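Long-range contacts in toxin of toxin-antitoxin system (Rickettsia felis, PDB 3ZVK), which cleaves single-stranded RNA as the magnesium-dependent toxin of a type II toxin-antitoxin pair, held in complex with its VapB2 antitoxin: residues T7-Y12 with T112-N117; I71-K76 with A103-A108; N31-I36 with R67-D72. The protein carries 1 engineered substitution. All coordinates share one frame; numbering follows the deposited sequence.

All three contacts belong to one PIN domain built round a parallel sheet, and their centres lie 13 to 16 Å apart. Contact 1 is the most central, about 6 Å from the centre of the chain; contacts 2 and 3 lie about 11 and 10 Å out, and both reach a second copy of the toxin. Contact 3 is strand pairing by backbone hydrogen bonds at one edge of the sheet. Contact 1 sets a helix against the end of an inner strand through an isoleucine, asparagine side chains and a bridging water. Contact 2 continues from contact 3, sharing Ile71 and Asp72, and relies on a histidine set between Ile71 and Phe73, a backbone carbonyl at its edge.

Contact 1: residues T7-Y12 with T112-N117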
ATOM      1  N   THR A   7      24.065   3.301 -23.017  1.00 42.64           N
ATOM      2  CA  THR A   7      25.064   3.811 -22.076  1.00 42.37           C
ATOM      3  C   THR A   7      26.142   4.638 -22.781  1.00 47.43           C
ATOM      4  O   THR A   7      26.450   5.739 -22.314  1.00 46.80           O
ATOM      5  CB  THR A   7      25.632   2.654 -21.224  1.00 49.73           C
ATOM      6  OG1 THR A   7      24.530   1.950 -20.637  1.00 49.50           O
ATOM      7  CG2 THR A   7      26.581   3.136 -20.112  1.00 43.29           C
ATOM      8  N   ASN A   8      26.706   4.109 -23.886  1.00 42.88           N
ATOM      9  CA  ASN A   8      27.747   4.752 -24.681  1.00 43.15           C
ATOM     10  C   ASN A   8      27.331   6.118 -25.194  1.00 48.77           C
ATOM     11  O   ASN A   8      28.126   7.041 -25.092  1.00 50.00           O
ATOM     12  CB  ASN A   8      28.193   3.863 -25.852  1.00 40.95           C
ATOM     13  CG  ASN A   8      28.859   2.544 -25.555  1.00 54.41           C
ATOM     14  OD1 ASN A   8      29.086   1.772 -26.481  1.00 48.24           O
ATOM     15  ND2 ASN A   8      29.307   2.264 -24.338  1.00 54.25           N
ATOM     16  N   ILE A   9      26.080   6.267 -25.685  1.00 44.73           N
ATOM     17  CA  ILE A   9      25.524   7.541 -26.150  1.00 43.59           C
ATOM     18  C   ILE A   9      25.523   8.526 -24.999  1.00 45.27           C
ATOM     19  O   ILE A   9      25.973   9.653 -25.189  1.00 45.41           O
ATOM     20  CB  ILE A   9      24.104   7.368 -26.787  1.00 45.72           C
ATOM     21  CG1 ILE A   9      24.212   6.860 -28.248  1.00 47.40           C
ATOM     22  CG2 ILE A   9      23.266   8.644 -26.716  1.00 45.36           C
ATOM     23  CD1 ILE A   9      24.757   7.864 -29.339  1.00 39.40           C
ATOM     24  N   CYS A  10      25.052   8.066 -23.795  1.00 39.65           N
ATOM     25  CA  CYS A  10      24.923   8.878 -22.593  1.00 37.79           C
ATOM     26  C   CYS A  10      26.269   9.367 -22.065  1.00 40.76           C
ATOM     27  O   CYS A  10      26.389  10.568 -21.798  1.00 41.07           O
ATOM     28  CB  CYS A  10      24.099   8.170 -21.530  1.00 37.89           C
ATOM     29  SG  CYS A  10      22.342   8.020 -21.924  1.00 42.56           S
ATOM     30  N   VAL A  11      27.274   8.446 -21.940  1.00 36.00           N
ATOM     31  CA  VAL A  11      28.644   8.723 -21.503  1.00 36.84           C
ATOM     32  C   VAL A  11      29.341   9.736 -22.455  1.00 46.67           C
ATOM     33  O   VAL A  11      29.915  10.718 -21.979  1.00 47.60           O
ATOM     34  CB  VAL A  11      29.474   7.431 -21.284  1.00 40.05           C
ATOM     35  CG1 VAL A  11      30.953   7.755 -20.991  1.00 39.72           C
ATOM     36  CG2 VAL A  11      28.903   6.604 -20.129  1.00 38.62           C
ATOM     37  N   TYR A  12      29.217   9.536 -23.783  1.00 45.25           N
ATOM     38  CA  TYR A  12      29.775  10.452 -24.796  1.00 45.86           C
ATOM     39  C   TYR A  12      29.127  11.818 -24.752  1.00 48.45           C
ATOM     40  O   TYR A  12      29.826  12.808 -24.909  1.00 50.26           O
ATOM     41  CB  TYR A  12      29.707   9.855 -26.217  1.00 46.87           C
ATOM     42  CG  TYR A  12      30.697  10.478 -27.170  1.00 47.58           C
ATOM     43  CD1 TYR A  12      32.043  10.103 -27.156  1.00 50.21           C
ATOM     44  CD2 TYR A  12      30.292  11.429 -28.103  1.00 46.87           C
ATOM     45  CE1 TYR A  12      32.962  10.674 -28.037  1.00 49.63           C
ATOM     46  CE2 TYR A  12      31.207  12.031 -28.962  1.00 48.75           C
ATOM     47  CZ  TYR A  12      32.544  11.656 -28.921  1.00 60.15           C
ATOM     48  OH  TYR A  12      33.447  12.238 -29.778  1.00 67.42           O
ATOM     49  N   THR A 112      13.362   2.558 -30.365  1.00 49.37           N
ATOM     50  CA  THR A 112      14.580   2.616 -31.159  1.00 49.01           C
ATOM     51  C   THR A 112      15.709   2.785 -30.146  1.00 54.16           C
ATOM     52  O   THR A 112      15.678   3.718 -29.311  1.00 53.58           O
ATOM     53  CB  THR A 112      14.554   3.780 -32.136  1.00 55.95           C
ATOM     54  OG1 THR A 112      13.496   3.591 -33.078  1.00 63.19           O
ATOM     55  CG2 THR A 112      15.860   3.933 -32.878  1.00 53.05           C
ATOM     56  N   LEU A 113      16.692   1.867 -30.192  1.00 49.45           N
ATOM     57  CA  LEU A 113      17.833   1.951 -29.291  1.00 46.80           C
ATOM     58  C   LEU A 113      18.938   2.723 -29.977  1.00 48.81           C
ATOM     59  O   LEU A 113      19.354   2.372 -31.083  1.00 51.03           O
ATOM     60  CB  LEU A 113      18.302   0.563 -28.834  1.00 46.87           C
ATOM     61  CG  LEU A 113      19.436   0.503 -27.798  1.00 49.73           C
ATOM     62  CD1 LEU A 113      19.083   1.219 -26.492  1.00 46.57           C
ATOM     63  CD2 LEU A 113      19.745  -0.912 -27.495  1.00 54.53           C
ATOM     64  N   VAL A 114      19.402   3.779 -29.317  1.00 42.56           N
ATOM     65  CA  VAL A 114      20.411   4.679 -29.839  1.00 42.17           C
ATOM     66  C   VAL A 114      21.797   4.283 -29.385  1.00 48.51           C
ATOM     67  O   VAL A 114      22.059   4.180 -28.192  1.00 46.01           O
ATOM     68  CB  VAL A 114      20.090   6.155 -29.572  1.00 44.81           C
ATOM     69  CG1 VAL A 114      21.062   7.063 -30.314  1.00 45.39           C
ATOM     70  CG2 VAL A 114      18.637   6.495 -29.931  1.00 44.30           C
ATOM     71  N   THR A 115      22.683   4.080 -30.370  1.00 49.86           N
ATOM     72  CA  THR A 115      24.041   3.630 -30.183  1.00 51.36           C
ATOM     73  C   THR A 115      25.104   4.579 -30.748  1.00 58.38           C
ATOM     74  O   THR A 115      24.771   5.478 -31.505  1.00 58.64           O
ATOM     75  CB  THR A 115      24.167   2.156 -30.593  1.00 60.64           C
ATOM     76  OG1 THR A 115      25.401   1.656 -30.071  1.00 63.24           O
ATOM     77  CG2 THR A 115      24.064   1.946 -32.103  1.00 55.20           C
ATOM     78  N   ASN A 116      26.375   4.354 -30.340  1.00 57.34           N
ATOM     79  CA  ASN A 116      27.648   5.064 -30.604  1.00 58.33           C
ATOM     80  C   ASN A 116      28.572   4.271 -31.575  1.00 68.47           C
ATOM     81  O   ASN A 116      29.520   4.839 -32.124  1.00 67.96           O
ATOM     82  CB  ASN A 116      28.431   5.120 -29.240  1.00 49.79           C
ATOM     83  CG  ASN A 116      28.800   6.494 -28.761  1.00 74.92           C
ATOM     84  OD1 ASN A 116      28.049   7.444 -28.879  1.00 83.68           O
ATOM     85  ND2 ASN A 116      29.925   6.620 -28.116  1.00 70.26           N
ATOM     86  N   ASN A 117      28.374   2.933 -31.655  1.00 69.65           N
ATOM     87  CA  ASN A 117      29.193   1.984 -32.408  1.00 73.53           C
ATOM     88  C   ASN A 117      28.476   0.652 -32.691  1.00 82.87           C
ATOM     89  O   ASN A 117      27.448   0.334 -32.082  1.00 81.76           O
ATOM     90  CB  ASN A 117      30.531   1.704 -31.665  1.00 76.67           C
ATOM     91  CG  ASN A 117      30.403   1.446 -30.178  1.00 95.15           C
ATOM     92  OD1 ASN A 117      29.685   0.542 -29.728  1.00 91.47           O
ATOM     93  ND2 ASN A 117      31.103   2.243 -29.380  1.00 84.88           N
TER
HETATM   94  O   HOH W   1      24.610   3.872 -26.768  1.00 52.92           O
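Residues 7-12, the start of helix 7-16, meet the end of strand 112-115, the two backbones coming nearest at Ile9 and Asn116, whose CA atoms are 5.5 Å apart. Direct hydrogen bonds between the segments are absent, and a water spans the gap: Ile9 N donates to it at 3.0 Å, and it donates to Val114 O at 2.9 Å. Ile9 carries most of the apolar contact. With CG1 anti to its carbonyl carbon (chi1 -80°), the longer branch runs along the turning strand end: Ile9 CG1 lies 3.8 Å from Val114 CG1, while Ile9 CD1 reaches on to Thr115 O and Asn116 OD1. The place is typical of the PIN fold, where the first strand and the helix after it adjoin the acidic metal site; Gly6, an engineered residue at the predicted magnesium position, is about 5 Å from the Ile9 side chain. Asn116 packs against the first turn of the helix, its CB 3.6 Å from Asn8 CB. Its amide, turned 69° from the Tyr12 ring plane, brings ND2 to 3.8 Å from Tyr12 CB, and OD1 is held by the hydroxyl of Tyr21. The Asn8 and Asn117 side chains cross at about a right angle, their amide planes 66° apart; the nearest pair is Asn8 OD1 and Asn117 OD1, 3.5 Å apart, two oxygens in plain contact. Glu120 holds this turn: its carboxylate bonds Thr115 OG1 and, weakly, Asn8 N, and its backbone N donates to Asn117 OD1. Arg74 of the antitoxin chain also packs on Asn8.

Contact 2: residues I71-K76 with A103-A108; sequences IDFSAK and ASHAIA
The imidazole of His105 fills the angle between the loop that follows Ile71 and helix 103-108, and the backbones come to 6.7 Å at the CA atoms of Phe73 and His105. This is the tightly packed part. With His105 CG anti to the backbone N (chi1 -158°), the ring reaches across to the loop, where Ile71 O lies in the ring plane, at its edge, 3.2 Å from His105 CE1. The Ile71 CG2 methyl touches the same end of the ring, 3.4 Å from His105 NE2. Phe73 adds a T-shaped stack: its edge is directed at the imidazole face, the centroids are 5.5 Å apart and the planes stand at 83°. Phe73 CD1 makes the approach, 4.0 Å from His105 ND1. The ring's rotation is further fixed from outside the two segments, since ND1 is hydrogen-bonded to the Ser37 hydroxyl and NE2 more weakly to Glu109.

The other end is looser and more exposed. There Lys76 and Ala108 are 6.5 Å apart at their CA atoms, and the extended lysine chain passes the end of the helix segment, with Lys76 NZ 3.6 Å from Ala108 O. Its ammonium forms a salt bridge with Glu109, which thereby serves both Lys76 and His105. Beyond the loop lies a second copy of the toxin, where Phe73 O is hydrogen-bonded to Ser38 of that neighbouring subunit. The arrangement joins the end of edge strand 69-71 of the PIN-domain sheet, and the loop after it, to helix 97-109, at the toxin-toxin interface of the VapBC assembly.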
ATOM      1  N   ILE A  71      12.910   5.119 -17.521  1.00 34.91           N
ATOM      2  CA  ILE A  71      11.940   4.026 -17.564  1.00 36.81           C
ATOM      3  C   ILE A  71      12.449   2.866 -16.732  1.00 42.52           C
ATOM      4  O   ILE A  71      13.552   2.388 -16.966  1.00 42.99           O
ATOM      5  CB  ILE A  71      11.557   3.601 -19.019  1.00 40.70           C
ATOM      6  CG1 ILE A  71      11.064   4.815 -19.864  1.00 40.68           C
ATOM      7  CG2 ILE A  71      10.508   2.456 -19.011  1.00 42.18           C
ATOM      8  CD1 ILE A  71      10.785   4.514 -21.332  1.00 42.77           C
ATOM      9  N   ASP A  72      11.643   2.423 -15.762  1.00 38.29           N
ATOM     10  CA  ASP A  72      11.965   1.305 -14.879  1.00 37.64           C
ATOM     11  C   ASP A  72      12.001  -0.028 -15.640  1.00 43.42           C
ATOM     12  O   ASP A  72      11.184  -0.239 -16.547  1.00 44.52           O
ATOM     13  CB  ASP A  72      10.956   1.238 -13.716  1.00 37.63           C
ATOM     14  CG  ASP A  72      11.007   2.448 -12.773  1.00 43.85           C
ATOM     15  OD1 ASP A  72      12.028   3.223 -12.820  1.00 35.95           O
ATOM     16  OD2 ASP A  72      10.022   2.641 -11.996  1.00 57.29           O
ATOM     17  N   PHE A  73      12.975  -0.902 -15.305  1.00 37.10           N
ATOM     18  CA  PHE A  73      13.062  -2.212 -15.953  1.00 36.44           C
ATOM     19  C   PHE A  73      11.946  -3.053 -15.319  1.00 44.21           C
ATOM     20  O   PHE A  73      12.002  -3.397 -14.141  1.00 45.44           O
ATOM     21  CB  PHE A  73      14.448  -2.838 -15.786  1.00 36.41           C
ATOM     22  CG  PHE A  73      14.588  -4.148 -16.513  1.00 37.75           C
ATOM     23  CD1 PHE A  73      14.971  -4.180 -17.843  1.00 39.33           C
ATOM     24  CD2 PHE A  73      14.312  -5.361 -15.868  1.00 40.61           C
ATOM     25  CE1 PHE A  73      15.090  -5.405 -18.529  1.00 41.89           C
ATOM     26  CE2 PHE A  73      14.418  -6.581 -16.549  1.00 44.85           C
ATOM     27  CZ  PHE A  73      14.795  -6.597 -17.883  1.00 43.97           C
ATOM     28  N   SER A  74      10.897  -3.291 -16.088  1.00 43.49           N
ATOM     29  CA  SER A  74       9.672  -3.960 -15.646  1.00 44.61           C
ATOM     30  C   SER A  74       9.549  -5.423 -16.004  1.00 49.86           C
ATOM     31  O   SER A  74      10.301  -5.908 -16.814  1.00 51.50           O
ATOM     32  CB  SER A  74       8.462  -3.201 -16.179  1.00 46.56           C
ATOM     33  OG  SER A  74       8.608  -3.066 -17.587  1.00 55.28           O
ATOM     34  N   ALA A  75       8.566  -6.106 -15.433  1.00 48.36           N
ATOM     35  CA  ALA A  75       8.277  -7.516 -15.660  1.00 50.91           C
ATOM     36  C   ALA A  75       8.022  -7.849 -17.137  1.00 58.50           C
ATOM     37  O   ALA A  75       8.385  -8.938 -17.571  1.00 59.72           O
ATOM     38  CB  ALA A  75       7.101  -7.952 -14.804  1.00 52.49           C
ATOM     39  N   LYS A  76       7.460  -6.909 -17.923  1.00 55.44           N
ATOM     40  CA  LYS A  76       7.213  -7.132 -19.346  1.00 56.28           C
ATOM     41  C   LYS A  76       8.497  -7.339 -20.154  1.00 61.32           C
ATOM     42  O   LYS A  76       8.459  -8.074 -21.141  1.00 63.86           O
ATOM     43  CB  LYS A  76       6.286  -6.071 -19.968  1.00 58.73           C
ATOM     44  CG  LYS A  76       6.856  -4.664 -20.074  1.00 68.34           C
ATOM     45  CD  LYS A  76       6.202  -3.884 -21.200  1.00 71.11           C
ATOM     46  CE  LYS A  76       6.585  -2.432 -21.149  1.00 74.62           C
ATOM     47  NZ  LYS A  76       5.895  -1.643 -22.195  1.00 92.75           N
ATOM     48  N   ALA A 103      18.965  -3.821 -24.152  1.00 47.04           N
ATOM     49  CA  ALA A 103      18.415  -4.217 -25.459  1.00 49.04           C
ATOM     50  C   ALA A 103      17.023  -4.813 -25.304  1.00 52.87           C
ATOM     51  O   ALA A 103      16.112  -4.424 -26.040  1.00 53.21           O
ATOM     52  CB  ALA A 103      19.353  -5.201 -26.158  1.00 51.50           C
ATOM     53  N   SER A 104      16.849  -5.700 -24.299  1.00 49.95           N
ATOM     54  CA  SER A 104      15.580  -6.362 -23.931  1.00 51.45           C
ATOM     55  C   SER A 104      14.507  -5.326 -23.643  1.00 53.72           C
ATOM     56  O   SER A 104      13.356  -5.509 -24.020  1.00 53.89           O
ATOM     57  CB  SER A 104      15.763  -7.193 -22.661  1.00 55.16           C
ATOM     58  OG  SER A 104      16.696  -8.229 -22.905  1.00 70.09           O
ATOM     59  N   HIS A 105      14.903  -4.264 -22.920  1.00 48.91           N
ATOM     60  CA  HIS A 105      14.076  -3.143 -22.488  1.00 47.17           C
ATOM     61  C   HIS A 105      13.574  -2.353 -23.690  1.00 52.10           C
ATOM     62  O   HIS A 105      12.378  -2.090 -23.748  1.00 53.85           O
ATOM     63  CB  HIS A 105      14.823  -2.251 -21.474  1.00 45.08           C
ATOM     64  CG  HIS A 105      13.911  -1.424 -20.622  1.00 47.30           C
ATOM     65  ND1 HIS A 105      14.400  -0.653 -19.596  1.00 47.38           N
ATOM     66  CD2 HIS A 105      12.571  -1.261 -20.683  1.00 49.05           C
ATOM     67  CE1 HIS A 105      13.353  -0.064 -19.052  1.00 46.19           C
ATOM     68  NE2 HIS A 105      12.231  -0.414 -19.661  1.00 47.73           N
ATOM     69  N   ALA A 106      14.458  -2.021 -24.669  1.00 47.49           N
ATOM     70  CA  ALA A 106      14.053  -1.329 -25.899  1.00 47.08           C
ATOM     71  C   ALA A 106      13.076  -2.216 -26.693  1.00 50.87           C
ATOM     72  O   ALA A 106      12.051  -1.715 -27.153  1.00 51.61           O
ATOM     73  CB  ALA A 106      15.270  -0.972 -26.746  1.00 47.62           C
ATOM     74  N   ILE A 107      13.351  -3.535 -26.792  1.00 46.65           N
ATOM     75  CA  ILE A 107      12.485  -4.482 -27.488  1.00 48.23           C
ATOM     76  C   ILE A 107      11.101  -4.492 -26.832  1.00 53.55           C
ATOM     77  O   ILE A 107      10.096  -4.349 -27.529  1.00 54.73           O
ATOM     78  CB  ILE A 107      13.126  -5.909 -27.615  1.00 52.05           C
ATOM     79  CG1 ILE A 107      14.349  -5.918 -28.528  1.00 52.03           C
ATOM     80  CG2 ILE A 107      12.109  -6.937 -28.143  1.00 53.47           C
ATOM     81  CD1 ILE A 107      15.333  -7.090 -28.338  1.00 59.65           C
ATOM     82  N   ALA A 108      11.052  -4.623 -25.495  1.00 50.50           N
ATOM     83  CA  ALA A 108       9.810  -4.653 -24.717  1.00 51.55           C
ATOM     84  C   ALA A 108       8.981  -3.369 -24.806  1.00 59.91           C
ATOM     85  O   ALA A 108       7.750  -3.439 -24.719  1.00 62.45           O
ATOM     86  CB  ALA A 108      10.107  -4.974 -23.279  1.00 50.60           C
TER

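Contact 3: residues N31-I36 with R67-D72; sequences NNTIAI and RLEIID
Backbone hydrogen bonds join strand 33-36 to strand 69-71 in parallel register, Ala35 pairing with Glu69 and Ile36 with Ile70. Glu69 N donates to Ile34 O at 3.1 Å, in the carbonyl plane and on a lone pair. The chain then answers in the other direction, Ile36 N to Glu69 O at 3.0 Å. Ile71 N closes the series on Ile36 O at 2.8 Å, the straightest of the three with 175° at the hydrogen. Glu69 is thus bonded through both its N and its O, as Ile36 is, each to residues flanking its partner in the way of a parallel pair. Ile70 CA adds a CA-H...O contact to Ile36 O. The short segment axes come within 4.7 Å and cross at -49°, a marked twist.

Apolar packing continues on both faces of the pair. On the face of Ala35 and Glu69, the Ala35 methyl CB lies 3.6 Å from Ile71 CD1; the isoleucine's CG1 branch, anti to its carbonyl carbon (chi1 -54°), extends back to the alanine. On the other face Ile36 CG1 and Ile70 CG1 are 4.3 Å apart. Leu68 CD2 rests 4.2 Å from Ile36 CG2. Leu41 of helix 38-50 covers both isoleucines there, and Trp46 of the antitoxin packs on Ile34 and Leu68.

Polar side chains contribute little: the extended chain of the exposed Glu69 brings its OE1 to 3.7 Å from Thr33 CG2.

Strand 33-37 pairs on its other side with strand 2-5, so strand 69-71 is the outermost on this side within the chain. Helices 38-50 and 54-65 link the two paired strands, a beta-alpha-beta crossover, here with two helices, of the alpha/beta/alpha PIN domain.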
ATOM      1  N   ASN A  31       8.587  15.466 -31.632  1.00 49.11           N
ATOM      2  CA  ASN A  31       7.499  14.542 -31.974  1.00 49.37           C
ATOM      3  C   ASN A  31       7.619  13.161 -31.298  1.00 53.10           C
ATOM      4  O   ASN A  31       6.739  12.323 -31.462  1.00 53.99           O
ATOM      5  CB  ASN A  31       7.429  14.376 -33.511  1.00 47.51           C
ATOM      6  CG  ASN A  31       7.307  15.669 -34.271  1.00 67.36           C
ATOM      7  OD1 ASN A  31       6.295  16.376 -34.188  1.00 62.90           O
ATOM      8  ND2 ASN A  31       8.331  16.022 -35.031  1.00 50.17           N
ATOM      9  N   ASN A  32       8.708  12.918 -30.550  1.00 48.28           N
ATOM     10  CA  ASN A  32       8.990  11.625 -29.916  1.00 46.79           C
ATOM     11  C   ASN A  32       9.386  11.785 -28.474  1.00 48.18           C
ATOM     12  O   ASN A  32       9.638  12.897 -28.033  1.00 49.44           O
ATOM     13  CB  ASN A  32      10.110  10.880 -30.695  1.00 44.35           C
ATOM     14  CG  ASN A  32       9.894  10.846 -32.176  1.00 51.21           C
ATOM     15  OD1 ASN A  32       9.098  10.079 -32.699  1.00 51.97           O
ATOM     16  ND2 ASN A  32      10.536  11.745 -32.877  1.00 41.91           N
ATOM     17  N   THR A  33       9.450  10.671 -27.735  1.00 42.26           N
ATOM     18  CA  THR A  33       9.864  10.620 -26.335  1.00 38.92           C
ATOM     19  C   THR A  33      11.296  10.129 -26.244  1.00 44.25           C
ATOM     20  O   THR A  33      11.619   9.041 -26.735  1.00 44.65           O
ATOM     21  CB  THR A  33       8.934   9.688 -25.533  1.00 43.70           C
ATOM     22  OG1 THR A  33       7.583  10.151 -25.623  1.00 48.97           O
ATOM     23  CG2 THR A  33       9.334   9.579 -24.070  1.00 36.75           C
ATOM     24  N   ILE A  34      12.153  10.933 -25.596  1.00 41.04           N
ATOM     25  CA  ILE A  34      13.536  10.572 -25.319  1.00 38.33           C
ATOM     26  C   ILE A  34      13.583   9.980 -23.938  1.00 41.77           C
ATOM     27  O   ILE A  34      13.140  10.621 -22.971  1.00 43.13           O
ATOM     28  CB  ILE A  34      14.521  11.737 -25.529  1.00 40.18           C
ATOM     29  CG1 ILE A  34      14.508  12.135 -27.059  1.00 42.36           C
ATOM     30  CG2 ILE A  34      15.955  11.276 -25.091  1.00 36.60           C
ATOM     31  CD1 ILE A  34      14.931  13.463 -27.315  1.00 54.74           C
ATOM     32  N   ALA A  35      14.100   8.739 -23.839  1.00 36.67           N
ATOM     33  CA  ALA A  35      14.204   8.022 -22.561  1.00 35.36           C
ATOM     34  C   ALA A  35      15.501   7.250 -22.356  1.00 39.54           C
ATOM     35  O   ALA A  35      16.306   7.107 -23.278  1.00 41.48           O
ATOM     36  CB  ALA A  35      13.018   7.081 -22.419  1.00 36.74           C
ATOM     37  N   ILE A  36      15.714   6.767 -21.128  1.00 37.23           N
ATOM     38  CA  ILE A  36      16.794   5.847 -20.731  1.00 37.33           C
ATOM     39  C   ILE A  36      16.211   4.800 -19.825  1.00 42.54           C
ATOM     40  O   ILE A  36      15.278   5.067 -19.073  1.00 43.10           O
ATOM     41  CB  ILE A  36      18.118   6.440 -20.138  1.00 39.40           C
ATOM     42  CG1 ILE A  36      17.905   7.193 -18.809  1.00 38.52           C
ATOM     43  CG2 ILE A  36      18.941   7.218 -21.179  1.00 39.73           C
ATOM     44  CD1 ILE A  36      19.144   7.291 -17.935  1.00 41.38           C
ATOM     45  N   ARG A  67      15.800  16.491 -19.278  1.00 38.34           N
ATOM     46  CA  ARG A  67      14.848  16.453 -20.407  1.00 37.13           C
ATOM     47  C   ARG A  67      14.564  15.025 -20.927  1.00 42.01           C
ATOM     48  O   ARG A  67      13.887  14.861 -21.940  1.00 41.98           O
ATOM     49  CB  ARG A  67      15.218  17.452 -21.505  1.00 32.59           C
ATOM     50  CG  ARG A  67      15.414  18.860 -20.971  1.00 41.17           C
ATOM     51  CD  ARG A  67      15.509  19.941 -22.038  1.00 47.88           C
ATOM     52  NE  ARG A  67      14.276  20.106 -22.823  1.00 45.54           N
ATOM     53  CZ  ARG A  67      13.174  20.701 -22.382  1.00 51.36           C
ATOM     54  NH1 ARG A  67      13.124  21.190 -21.154  1.00 43.36           N
ATOM     55  NH2 ARG A  67      12.109  20.796 -23.159  1.00 49.53           N
ATOM     56  N   LEU A  68      14.958  14.014 -20.124  1.00 38.72           N
ATOM     57  CA  LEU A  68      14.841  12.554 -20.334  1.00 39.67           C
ATOM     58  C   LEU A  68      13.741  11.952 -19.456  1.00 39.85           C
ATOM     59  O   LEU A  68      13.498  12.459 -18.403  1.00 36.56           O
ATOM     60  CB  LEU A  68      16.198  11.855 -19.867  1.00 39.64           C
ATOM     61  CG  LEU A  68      17.066  11.184 -20.928  1.00 43.81           C
ATOM     62  CD1 LEU A  68      16.834  11.771 -22.216  1.00 52.08           C
ATOM     63  CD2 LEU A  68      18.510  11.373 -20.666  1.00 41.97           C
ATOM     64  N   GLU A  69      13.168  10.814 -19.853  1.00 37.40           N
ATOM     65  CA  GLU A  69      12.254  10.021 -19.058  1.00 35.98           C
ATOM     66  C   GLU A  69      13.065   8.780 -18.627  1.00 38.22           C
ATOM     67  O   GLU A  69      13.686   8.129 -19.465  1.00 38.33           O
ATOM     68  CB  GLU A  69      11.055   9.596 -19.903  1.00 38.89           C
ATOM     69  CG  GLU A  69       9.968   8.869 -19.110  1.00 55.44           C
ATOM     70  CD  GLU A  69       8.675   8.602 -19.868  1.00 91.59           C
ATOM     71  OE1 GLU A  69       8.206   9.510 -20.592  1.00 93.01           O
ATOM     72  OE2 GLU A  69       8.117   7.490 -19.719  1.00 90.04           O
ATOM     73  N   ILE A  70      13.121   8.487 -17.323  1.00 34.32           N
ATOM     74  CA  ILE A  70      13.810   7.286 -16.808  1.00 33.21           C
ATOM     75  C   ILE A  70      12.756   6.174 -16.714  1.00 37.21           C
ATOM     76  O   ILE A  70      11.771   6.325 -15.993  1.00 36.69           O
ATOM     77  CB  ILE A  70      14.560   7.545 -15.475  1.00 34.73           C
ATOM     78  CG1 ILE A  70      15.477   8.783 -15.611  1.00 34.52           C
ATOM     79  CG2 ILE A  70      15.364   6.289 -15.055  1.00 30.55           C
ATOM     80  CD1 ILE A  70      15.614   9.543 -14.344  1.00 43.33           C
ATOM     81  N   ILE A  71      12.910   5.119 -17.521  1.00 34.91           N
ATOM     82  CA  ILE A  71      11.940   4.026 -17.564  1.00 36.81           C
ATOM     83  C   ILE A  71      12.449   2.866 -16.732  1.00 42.52           C
ATOM     84  O   ILE A  71      13.552   2.388 -16.966  1.00 42.99           O
ATOM     85  CB  ILE A  71      11.557   3.601 -19.019  1.00 40.70           C
ATOM     86  CG1 ILE A  71      11.064   4.815 -19.864  1.00 40.68           C
ATOM     87  CG2 ILE A  71      10.508   2.456 -19.011  1.00 42.18           C
ATOM     88  CD1 ILE A  71      10.785   4.514 -21.332  1.00 42.77           C
ATOM     89  N   ASP A  72      11.643   2.423 -15.762  1.00 38.29           N
ATOM     90  CA  ASP A  72      11.965   1.305 -14.879  1.00 37.64           C
ATOM     91  C   ASP A  72      12.001  -0.028 -15.640  1.00 43.42           C
ATOM     92  O   ASP A  72      11.184  -0.239 -16.547  1.00 44.52           O
ATOM     93  CB  ASP A  72      10.956   1.238 -13.716  1.00 37.63           C
ATOM     94  CG  ASP A  72      11.007   2.448 -12.773  1.00 43.85           C
ATOM     95  OD1 ASP A  72      12.028   3.223 -12.820  1.00 35.95           O
ATOM     96  OD2 ASP A  72      10.022   2.641 -11.996  1.00 57.29           O
TER